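PDB 1M5S: formylmethanofuran--tetrahydromethanopterin formyltransferase from Methanosarcina barkeri, which catalyses the reversible transfer of a formyl group from formylmethanofuran to tetrahydromethanopterin, an early step of methanogenesis from carbon dioxide. Local coordinates for residues V117-K120 / L121-A125. Residues are numbered along the deposited sequence; the frame is centred on the assembly and turned at random.
Sequences VGFK and LKFFA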
# COMPACT_ATOMS: atom_id res chain seq x y z
N VAL A 117 24.54 -10.44 -17.96
CA VAL A 117 23.74 -11.09 -16.93
C VAL A 117 22.70 -12.08 -17.49
O VAL A 117 22.59 -13.20 -17.01
CB VAL A 117 23.01 -10.02 -16.07
CG1 VAL A 117 22.28 -10.67 -14.90
CG2 VAL A 117 24.03 -9.01 -15.56
N GLY A 118 22.00 -11.67 -18.55
CA GLY A 118 20.99 -12.53 -19.15
C GLY A 118 21.57 -13.81 -19.73
O GLY A 118 20.95 -14.87 -19.65
N PHE A 119 22.74 -13.70 -20.36
CA PHE A 119 23.44 -14.87 -20.88
C PHE A 119 23.79 -15.79 -19.73
O PHE A 119 23.60 -17.00 -19.81
CB PHE A 119 24.71 -14.43 -21.62
CG PHE A 119 25.56 -15.59 -22.12
CD1 PHE A 119 26.53 -16.15 -21.29
CD2 PHE A 119 25.36 -16.13 -23.38
CE1 PHE A 119 27.29 -17.25 -21.72
CE2 PHE A 119 26.11 -17.23 -23.82
CZ PHE A 119 27.07 -17.79 -22.98
N LYS A 120 24.23 -15.21 -18.62
CA LYS A 120 24.69 -15.99 -17.48
C LYS A 120 23.53 -16.65 -16.74
O LYS A 120 23.69 -17.73 -16.18
CB LYS A 120 25.49 -15.11 -16.52
CG LYS A 120 26.85 -14.68 -17.06
CD LYS A 120 27.58 -13.81 -16.06
CE LYS A 120 29.07 -14.14 -16.01
NZ LYS A 120 29.67 -13.70 -14.72
N LEU A 121 22.37 -16.02 -16.77
CA LEU A 121 21.19 -16.53 -16.07
C LEU A 121 20.50 -17.66 -16.83
O LEU A 121 19.92 -18.56 -16.21
CB LEU A 121 20.19 -15.39 -15.80
CG LEU A 121 20.55 -14.37 -14.72
CD1 LEU A 121 19.46 -13.32 -14.62
CD2 LEU A 121 20.75 -15.07 -13.39
N LYS A 122 20.63 -17.65 -18.16
CA LYS A 122 19.96 -18.63 -19.02
C LYS A 122 20.36 -20.06 -18.69
O LYS A 122 19.54 -20.97 -18.81
CB LYS A 122 20.24 -18.33 -20.51
CG LYS A 122 21.58 -18.86 -21.03
CD LYS A 122 21.70 -18.69 -22.53
CE LYS A 122 23.05 -19.17 -23.04
NZ LYS A 122 23.37 -20.56 -22.61
N PHE A 123 21.54 -20.21 -18.08
CA PHE A 123 22.09 -21.54 -17.75
C PHE A 123 21.22 -22.27 -16.73
O PHE A 123 21.32 -23.50 -16.55
CB PHE A 123 23.50 -21.40 -17.22
CG PHE A 123 24.48 -21.12 -18.34
CD1 PHE A 123 24.68 -19.81 -18.78
CD2 PHE A 123 25.16 -22.18 -18.95
CE1 PHE A 123 25.56 -19.55 -19.83
CE2 PHE A 123 26.04 -21.93 -20.01
CZ PHE A 123 26.23 -20.61 -20.45
N PHE A 124 20.37 -21.51 -16.04
CA PHE A 124 19.46 -22.07 -15.06
C PHE A 124 18.47 -23.05 -15.71
O PHE A 124 18.03 -24.00 -15.07
CB PHE A 124 18.71 -20.95 -14.32
CG PHE A 124 17.84 -21.44 -13.20
CD1 PHE A 124 18.40 -22.02 -12.07
CD2 PHE A 124 16.45 -21.35 -13.28
CE1 PHE A 124 17.59 -22.48 -11.02
CE2 PHE A 124 15.64 -21.81 -12.24
CZ PHE A 124 16.21 -22.38 -11.11
N ALA A 125 18.18 -22.85 -16.99
CA ALA A 125 17.20 -23.66 -17.70
C ALA A 125 17.74 -25.04 -18.09
O ALA A 125 16.98 -25.90 -18.54
CB ALA A 125 16.70 -22.92 -18.94
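Phe119, on the short helix 117-122, has both Lys122 of the same helix and Phe123, at the start of the 3-10 turn that follows, against its ring. The edge of Phe123 is directed at the face of Phe119 in an offset edge-to-face pair, with the planes at 70° and the centroids 5.3 Å apart. Lys122 runs alongside Phe119: its CG passes 3.0 Å from Phe119 O, a close approach that comes with a chi1 of 82°, which sets CG between the backbone N and the carbonyl carbon. An extended chain then carries CE to 4.1 Å from the centroid of the Phe119 ring, an off-centre CH-pi contact, and the bend at chi4 (53°) leaves NZ over that face at 4.9 Å from the centroid, within cation-pi range. NZ also stands above one face of Phe123, near its rim, and forms a salt bridge with Glu129. Replacing Phe119 with alanine is likely to leave the Phe123 edge without an aromatic face to meet and the lysine ammonium without its cation-pi partner. Along another side of the helix, Val117 CG1 meets Leu121 CD1 at 3.9 Å, and Leu121 N donates to Val117 O at 2.8 Å. Leu88, Leu89 and Ile92 of helix 81-95 pack against this aliphatic side, whereas Tyr140 of strand 137-144 touches Phe119 and Lys122, and Tyr213 and Leu216 of a second subunit meet Phe123, placing the end of this helix and the 3-10 turn after it at a subunit interface.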